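Local coordinates for hypothetical protein yxiM (Bacillus subtilis, PDB 2O14) that is an uncharacterised member of the GDSL lipolytic enzyme family and probably acts as an esterase, at residues 165-176 / 184-192; 228-238 / 268-278. One frame throughout, in Å; residues are numbered along the deposited sequence.

Interaction 1. Residues 165-176 / 184-192; sequences IYVGGDSTVCNY and QAGWGQMLP
Tyr176 and Gln184 meet because of complementary torsions: the tyrosine sets CG anti to its carbonyl carbon (chi1 -71°), while Gln184 holds CG anti to the backbone N (chi1 -169°) and runs on extended. Its aliphatic part therefore passes over one ring face, with Gln184 CG 4.0 Å from the centroid of the Tyr176 ring in a CH-pi contact, and the amide stacks on the ring with the two planes 29° apart. A glutamine suits this place, having methylenes for the ring and an amide for the water that links Gln184 NE2 to Ser171 O. The same carbonyl is gripped by the phenol, Tyr176 OH donating to Ser171 O at 2.7 Å. The loop that carries this carbonyl is folded by an Asx turn, in which Asp170 OD1 accepts from Thr172 N on its anti side and from Thr172 OG1 on its syn lone pair.

The backbones come closest at Gly186, where any CB would strike Val173. Trp187 N donates to Thr172 O at 3.1 Å, and Gly188 N makes a weak bond to Val173 O. The Trp187 side chain lies alongside Val173, pointing the same way, and its NE1 bonds to Gln237. On the strand itself, Val167 CG2 meets Leu191 CD1 at 4.0 Å, branched apolar side chains that suit a buried place.

Ser171 is, by similarity, the nucleophile of a GDSL hydrolase. The phenol donates to its carbonyl, a water bridges the same oxygen to Gln184 NE2, and the Asx turn from Asp170 to Thr172 spans Ser171, all consistent with a nucleophile loop held largely through its backbone.

Interaction 2. Residues 228-238 / 268-278; sequences IKPGDYFMLQL and KGADVILSTPQ
Backbone hydrogen bonds carry most of the pairing between strands 233-237 and 271-275, which run parallel with their axes 4.6 Å apart at closest approach. Phe234 N donates to Asp271 O at 2.8 Å, Ile273 N to Phe234 O, Leu236 N to Ile273 O and Ser275 N to Leu236 O, while Asp271 N reaches back to Asp232 O in an almost straight bond (N-H...O angle 174°). Waters extend the ladder at both ends, one joining Gly231 N to Gly269 O, another Leu238 N to Ser275 O.

Apolar contacts lie on both faces. On one, Ile273 CD1 fits between the Tyr233 ring and the methyl of selenomethionine Met235, whose CE comes within a tight 3.4 Å of Ile273 CD1; the isoleucine's CG1-CD1 arm lets one end methyl touch both. On the other, Leu236 and Leu274 lie side by side, CD1 to CD2 4.1 Å. Helix 251-266 packs against this second face at Phe234, Leu236 and Val272, and joins the strands in a beta-alpha-beta crossover of the five-stranded parallel sheet expected for an SGNH hydrolase. Before the strands, a type II turn brings Pro230 against Gly269, which ends the helix in a Schellman motif; a CB on Gly269 would strike the proline ring.

A polar side-chain contact lies at Gln237. With CG anti to the backbone N (chi1 178°), its extended chain crosses Pro277 and carries OE1 to Ser275 OG, which donates at 2.7 Å in the carbonyl plane, on a lone pair. OE1 also accepts from Trp187 NE1. A leucine here would probably leave hydroxyl and indole without their shared acceptor.

In the fold
Interactions 1 and 2, with centres about 13 Å apart, share the parallel sheet: strand 164-169 lies next to strand 233-237, where Gly168 N probably bonds to Met235 O and Met235 N to Tyr166 O, each pair 2.7 Å apart. Gln237 is a further tie: its side chain touches Thr172 and Val173, and OE1 accepts from Trp187 NE1. Both contacts approach the active site at the C-terminal ends of their strands. Interaction 1 holds Ser171, the nucleophile by similarity, and the side chain of Gln184 lies about 3 Å from that of His342, also by similarity. Interaction 2 stands farther back, the side chain of Gln278 lying about 8 Å from that of His342 and 9 Å from that of Ser171.

Interaction 1. Residues 165-176 / 184-192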
# COMPACT_ATOMS: atom_id res chain seq x y z
N ILE A 165 3.04 5.30 9.34
CA ILE A 165 1.97 6.07 8.71
C ILE A 165 1.29 5.08 7.77
O ILE A 165 1.89 4.65 6.79
CB ILE A 165 2.51 7.22 7.83
CG1 ILE A 165 3.36 8.18 8.66
CG2 ILE A 165 1.34 7.96 7.19
CD1 ILE A 165 2.58 8.92 9.71
N TYR A 166 0.05 4.70 8.08
CA TYR A 166 -0.68 3.77 7.22
C TYR A 166 -1.51 4.61 6.26
O TYR A 166 -2.34 5.42 6.69
CB TYR A 166 -1.58 2.87 8.06
CG TYR A 166 -0.82 1.92 8.95
CD1 TYR A 166 -0.37 0.69 8.48
CD2 TYR A 166 -0.50 2.28 10.26
CE1 TYR A 166 0.37 -0.17 9.28
CE2 TYR A 166 0.25 1.43 11.07
CZ TYR A 166 0.68 0.21 10.58
OH TYR A 166 1.42 -0.61 11.39
N VAL A 167 -1.29 4.43 4.96
CA VAL A 167 -2.02 5.21 3.96
C VAL A 167 -3.13 4.46 3.25
O VAL A 167 -2.94 3.34 2.75
CB VAL A 167 -1.05 5.76 2.89
CG1 VAL A 167 -1.79 6.75 1.99
CG2 VAL A 167 0.15 6.42 3.54
N GLY A 168 -4.31 5.08 3.20
CA GLY A 168 -5.44 4.51 2.51
C GLY A 168 -5.78 5.43 1.35
O GLY A 168 -5.64 6.65 1.47
N GLY A 169 -6.21 4.88 0.22
CA GLY A 169 -6.54 5.73 -0.91
C GLY A 169 -6.85 4.98 -2.19
O GLY A 169 -7.05 3.77 -2.17
N ASP A 170 -6.88 5.72 -3.30
CA ASP A 170 -7.16 5.15 -4.61
C ASP A 170 -5.98 5.27 -5.57
O ASP A 170 -4.82 5.28 -5.15
CB ASP A 170 -8.39 5.83 -5.23
CG ASP A 170 -8.26 7.35 -5.25
OD1 ASP A 170 -7.14 7.85 -5.47
OD2 ASP A 170 -9.29 8.04 -5.06
N SER A 171 -6.28 5.38 -6.86
CA SER A 171 -5.27 5.50 -7.91
C SER A 171 -4.36 6.73 -7.80
O SER A 171 -3.22 6.71 -8.29
CB SER A 171 -5.95 5.52 -9.29
OG SER A 171 -6.68 4.33 -9.52
N THR A 172 -4.86 7.81 -7.19
CA THR A 172 -4.04 9.01 -7.06
C THR A 172 -3.18 8.97 -5.80
O THR A 172 -2.37 9.87 -5.57
CB THR A 172 -4.91 10.29 -7.02
OG1 THR A 172 -5.70 10.31 -5.83
CG2 THR A 172 -5.84 10.34 -8.23
N VAL A 173 -3.34 7.91 -5.01
CA VAL A 173 -2.60 7.74 -3.75
C VAL A 173 -1.70 6.50 -3.70
O VAL A 173 -0.61 6.54 -3.10
CB VAL A 173 -3.59 7.63 -2.56
CG1 VAL A 173 -2.82 7.48 -1.25
CG2 VAL A 173 -4.50 8.85 -2.52
N CYS A 174 -2.14 5.42 -4.32
CA CYS A 174 -1.42 4.14 -4.30
C CYS A 174 -0.02 4.10 -4.90
O CYS A 174 0.46 5.07 -5.50
CB CYS A 174 -2.26 3.06 -4.99
SG CYS A 174 -2.38 3.24 -6.78
N ASN A 175 0.63 2.96 -4.71
CA ASN A 175 1.98 2.74 -5.23
C ASN A 175 1.95 2.17 -6.64
O ASN A 175 1.09 1.35 -6.98
CB ASN A 175 2.74 1.74 -4.35
CG ASN A 175 3.11 2.30 -3.00
OD1 ASN A 175 3.39 3.49 -2.86
ND2 ASN A 175 3.13 1.44 -1.98
N TYR A 176 2.89 2.61 -7.46
CA TYR A 176 3.04 2.10 -8.81
C TYR A 176 4.46 1.54 -8.86
O TYR A 176 5.35 2.04 -8.17
CB TYR A 176 2.84 3.21 -9.85
CG TYR A 176 1.41 3.68 -9.95
CD1 TYR A 176 0.87 4.57 -9.01
CD2 TYR A 176 0.57 3.20 -10.95
CE1 TYR A 176 -0.47 4.96 -9.06
CE2 TYR A 176 -0.77 3.58 -11.01
CZ TYR A 176 -1.29 4.46 -10.07
OH TYR A 176 -2.62 4.82 -10.12
N GLN A 184 4.08 6.83 -13.45
CA GLN A 184 2.91 7.26 -12.71
C GLN A 184 3.17 6.98 -11.23
O GLN A 184 4.02 6.15 -10.90
CB GLN A 184 1.67 6.48 -13.16
CG GLN A 184 0.35 7.04 -12.64
CD GLN A 184 -0.85 6.25 -13.13
OE1 GLN A 184 -0.77 5.52 -14.12
NE2 GLN A 184 -1.98 6.41 -12.45
N ALA A 185 2.46 7.67 -10.35
CA ALA A 185 2.62 7.46 -8.92
C ALA A 185 1.52 8.12 -8.10
O ALA A 185 0.89 9.08 -8.54
CB ALA A 185 3.99 7.98 -8.48
N GLY A 186 1.26 7.57 -6.92
CA GLY A 186 0.25 8.13 -6.04
C GLY A 186 1.07 8.94 -5.05
O GLY A 186 2.21 8.59 -4.80
N TRP A 187 0.51 10.01 -4.49
CA TRP A 187 1.32 10.80 -3.57
C TRP A 187 1.73 10.06 -2.31
O TRP A 187 2.67 10.45 -1.63
CB TRP A 187 0.65 12.15 -3.23
CG TRP A 187 -0.59 12.12 -2.39
CD1 TRP A 187 -1.89 12.17 -2.83
CD2 TRP A 187 -0.66 12.14 -0.96
NE1 TRP A 187 -2.75 12.24 -1.76
CE2 TRP A 187 -2.03 12.22 -0.60
CE3 TRP A 187 0.30 12.10 0.06
CZ2 TRP A 187 -2.45 12.27 0.73
CZ3 TRP A 187 -0.12 12.14 1.39
CH2 TRP A 187 -1.49 12.23 1.71
N GLY A 188 1.03 8.96 -2.00
CA GLY A 188 1.40 8.19 -0.83
C GLY A 188 2.72 7.49 -1.11
O GLY A 188 3.47 7.14 -0.20
N GLN A 189 3.01 7.29 -2.39
CA GLN A 189 4.25 6.65 -2.80
C GLN A 189 5.42 7.62 -2.66
O GLN A 189 6.57 7.20 -2.51
CB GLN A 189 4.12 6.18 -4.26
CG GLN A 189 5.41 5.66 -4.88
CD GLN A 189 5.22 5.26 -6.33
OE1 GLN A 189 6.19 4.98 -7.05
NE2 GLN A 189 3.97 5.22 -6.78
N MSE A 190 5.12 8.92 -2.70
CA MSE A 190 6.15 9.95 -2.58
C MSE A 190 6.29 10.49 -1.16
O MSE A 190 7.21 11.25 -0.86
CB MSE A 190 5.87 11.10 -3.54
CG MSE A 190 6.90 11.24 -4.63
SE MSE A 190 7.02 9.68 -5.76
CE MSE A 190 5.88 10.30 -7.20
N LEU A 191 5.36 10.11 -0.30
CA LEU A 191 5.36 10.55 1.08
C LEU A 191 6.72 10.33 1.76
O LEU A 191 7.26 11.23 2.41
CB LEU A 191 4.29 9.81 1.87
CG LEU A 191 3.32 10.64 2.71
CD1 LEU A 191 2.48 9.68 3.55
CD2 LEU A 191 4.08 11.62 3.60
N PRO A 192 7.28 9.12 1.64
CA PRO A 192 8.57 8.86 2.28
C PRO A 192 9.68 9.87 1.96
O PRO A 192 10.62 10.03 2.73
CB PRO A 192 8.91 7.43 1.85
CG PRO A 192 8.10 7.22 0.60
CD PRO A 192 6.81 7.93 0.90
O HOH W 1 -1.93 8.57 -10.38

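Interaction 2. Residues 228-238 / 268-278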
# COMPACT_ATOMS: atom_id res chain seq x y z
N ILE A 228 -1.95 -1.15 13.43
CA ILE A 228 -2.00 0.24 13.86
C ILE A 228 -2.22 0.36 15.37
O ILE A 228 -3.03 -0.35 15.96
CB ILE A 228 -3.09 1.03 13.09
CG1 ILE A 228 -2.77 2.52 13.12
CG2 ILE A 228 -4.45 0.75 13.68
CD1 ILE A 228 -3.59 3.35 12.14
N LYS A 229 -1.47 1.27 16.00
CA LYS A 229 -1.56 1.47 17.45
C LYS A 229 -1.26 2.92 17.83
O LYS A 229 -0.98 3.75 16.96
CB LYS A 229 -0.56 0.55 18.15
CG LYS A 229 0.87 0.69 17.67
CD LYS A 229 1.82 -0.25 18.42
CE LYS A 229 3.21 -0.25 17.81
NZ LYS A 229 3.82 1.11 17.80
N PRO A 230 -1.32 3.24 19.13
CA PRO A 230 -1.04 4.62 19.54
C PRO A 230 0.32 5.07 19.01
O PRO A 230 1.31 4.34 19.07
CB PRO A 230 -1.06 4.52 21.07
CG PRO A 230 -2.09 3.48 21.32
CD PRO A 230 -1.75 2.43 20.28
N GLY A 231 0.35 6.29 18.48
CA GLY A 231 1.58 6.83 17.93
C GLY A 231 1.55 6.86 16.42
O GLY A 231 2.18 7.72 15.80
N ASP A 232 0.82 5.92 15.82
CA ASP A 232 0.72 5.83 14.37
C ASP A 232 -0.32 6.79 13.80
O ASP A 232 -1.12 7.39 14.53
CB ASP A 232 0.35 4.41 13.93
CG ASP A 232 1.37 3.37 14.35
OD1 ASP A 232 2.58 3.70 14.39
OD2 ASP A 232 0.97 2.23 14.63
N TYR A 233 -0.31 6.93 12.48
CA TYR A 233 -1.26 7.78 11.78
C TYR A 233 -1.90 7.01 10.64
O TYR A 233 -1.24 6.25 9.93
CB TYR A 233 -0.55 9.02 11.21
CG TYR A 233 -0.23 10.07 12.25
CD1 TYR A 233 -1.24 10.80 12.87
CD2 TYR A 233 1.09 10.35 12.59
CE1 TYR A 233 -0.94 11.78 13.82
CE2 TYR A 233 1.40 11.32 13.54
CZ TYR A 233 0.38 12.04 14.15
OH TYR A 233 0.68 13.00 15.08
N PHE A 234 -3.21 7.18 10.49
CA PHE A 234 -3.94 6.54 9.40
C PHE A 234 -4.25 7.70 8.46
O PHE A 234 -5.14 8.50 8.73
CB PHE A 234 -5.24 5.90 9.90
CG PHE A 234 -6.13 5.38 8.79
CD1 PHE A 234 -5.58 4.76 7.66
CD2 PHE A 234 -7.51 5.48 8.89
CE1 PHE A 234 -6.41 4.24 6.65
CE2 PHE A 234 -8.35 4.96 7.89
CZ PHE A 234 -7.79 4.33 6.77
N MSE A 235 -3.49 7.80 7.37
CA MSE A 235 -3.69 8.86 6.40
C MSE A 235 -4.61 8.33 5.32
O MSE A 235 -4.23 7.47 4.53
CB MSE A 235 -2.34 9.27 5.81
CG MSE A 235 -2.38 10.54 5.01
SE MSE A 235 -0.66 11.41 5.09
CE MSE A 235 -1.07 12.74 6.42
N LEU A 236 -5.84 8.85 5.31
CA LEU A 236 -6.86 8.39 4.38
C LEU A 236 -7.39 9.45 3.40
O LEU A 236 -7.76 10.55 3.79
CB LEU A 236 -8.02 7.81 5.22
CG LEU A 236 -9.22 7.04 4.66
CD1 LEU A 236 -10.21 8.00 4.07
CD2 LEU A 236 -8.77 6.02 3.63
N GLN A 237 -7.39 9.10 2.12
CA GLN A 237 -7.91 9.99 1.08
C GLN A 237 -8.70 9.20 0.05
O GLN A 237 -8.13 8.53 -0.81
CB GLN A 237 -6.79 10.75 0.36
CG GLN A 237 -7.34 11.65 -0.76
CD GLN A 237 -6.27 12.41 -1.53
OE1 GLN A 237 -5.55 13.23 -0.96
NE2 GLN A 237 -6.16 12.12 -2.83
N LEU A 238 -10.02 9.29 0.15
CA LEU A 238 -10.92 8.61 -0.77
C LEU A 238 -12.03 9.60 -1.12
O LEU A 238 -12.14 10.66 -0.51
CB LEU A 238 -11.52 7.36 -0.12
CG LEU A 238 -10.57 6.19 0.13
CD1 LEU A 238 -11.23 5.16 1.03
CD2 LEU A 238 -10.16 5.56 -1.19
N LYS A 268 -8.12 1.90 18.31
CA LYS A 268 -6.81 1.27 18.48
C LYS A 268 -5.84 2.24 19.14
O LYS A 268 -4.71 1.87 19.45
CB LYS A 268 -6.24 0.84 17.13
CG LYS A 268 -7.05 -0.21 16.39
CD LYS A 268 -6.98 -1.57 17.08
CE LYS A 268 -7.67 -2.63 16.24
NZ LYS A 268 -7.54 -3.99 16.84
N GLY A 269 -6.28 3.47 19.35
CA GLY A 269 -5.43 4.47 19.99
C GLY A 269 -4.60 5.28 19.01
O GLY A 269 -3.86 6.17 19.41
N ALA A 270 -4.71 4.96 17.72
CA ALA A 270 -3.97 5.68 16.69
C ALA A 270 -4.74 6.92 16.26
O ALA A 270 -5.91 7.09 16.61
CB ALA A 270 -3.74 4.77 15.49
N ASP A 271 -4.09 7.80 15.50
CA ASP A 271 -4.73 9.02 15.03
C ASP A 271 -5.09 8.95 13.56
O ASP A 271 -4.50 8.19 12.79
CB ASP A 271 -3.84 10.24 15.29
CG ASP A 271 -3.73 10.58 16.76
OD1 ASP A 271 -4.78 10.66 17.43
OD2 ASP A 271 -2.59 10.78 17.24
N VAL A 272 -6.07 9.76 13.16
CA VAL A 272 -6.52 9.78 11.78
C VAL A 272 -6.34 11.14 11.12
O VAL A 272 -6.68 12.18 11.70
CB VAL A 272 -8.01 9.42 11.68
CG1 VAL A 272 -8.44 9.44 10.22
CG2 VAL A 272 -8.27 8.07 12.30
N ILE A 273 -5.80 11.12 9.90
CA ILE A 273 -5.60 12.34 9.12
C ILE A 273 -6.38 12.17 7.82
O ILE A 273 -5.98 11.38 6.96
CB ILE A 273 -4.12 12.57 8.76
CG1 ILE A 273 -3.27 12.69 10.03
CG2 ILE A 273 -3.99 13.83 7.91
CD1 ILE A 273 -1.79 12.66 9.77
N LEU A 274 -7.48 12.90 7.68
CA LEU A 274 -8.29 12.82 6.47
C LEU A 274 -7.80 13.84 5.45
O LEU A 274 -7.36 14.93 5.81
CB LEU A 274 -9.76 13.10 6.78
CG LEU A 274 -10.49 12.15 7.73
CD1 LEU A 274 -11.90 12.65 7.93
CD2 LEU A 274 -10.50 10.73 7.17
N SER A 275 -7.87 13.48 4.17
CA SER A 275 -7.43 14.37 3.11
C SER A 275 -8.49 14.52 2.02
O SER A 275 -9.08 13.54 1.58
CB SER A 275 -6.14 13.85 2.48
OG SER A 275 -5.75 14.64 1.37
N THR A 276 -8.74 15.75 1.60
CA THR A 276 -9.70 16.00 0.53
C THR A 276 -8.93 15.78 -0.76
O THR A 276 -7.92 16.43 -1.01
CB THR A 276 -10.24 17.45 0.58
OG1 THR A 276 -9.15 18.37 0.55
CG2 THR A 276 -11.06 17.67 1.85
N PRO A 277 -9.38 14.83 -1.60
CA PRO A 277 -8.65 14.59 -2.85
C PRO A 277 -8.61 15.77 -3.81
O PRO A 277 -9.60 16.49 -3.98
CB PRO A 277 -9.36 13.36 -3.44
CG PRO A 277 -10.74 13.43 -2.86
CD PRO A 277 -10.51 13.89 -1.44
N GLN A 278 -7.45 15.99 -4.42
CA GLN A 278 -7.30 17.08 -5.37
C GLN A 278 -8.21 16.84 -6.57
O GLN A 278 -8.70 15.72 -6.76
CB GLN A 278 -5.85 17.21 -5.83
CG GLN A 278 -4.98 16.01 -5.52
CD GLN A 278 -5.41 14.77 -6.24
OE1 GLN A 278 -5.62 14.78 -7.45
NE2 GLN A 278 -5.54 13.67 -5.51
O HOH W 2 -1.82 8.05 19.52
O HOH W 3 -0.54 9.04 16.88
O HOH W 4 -10.96 11.41 2.10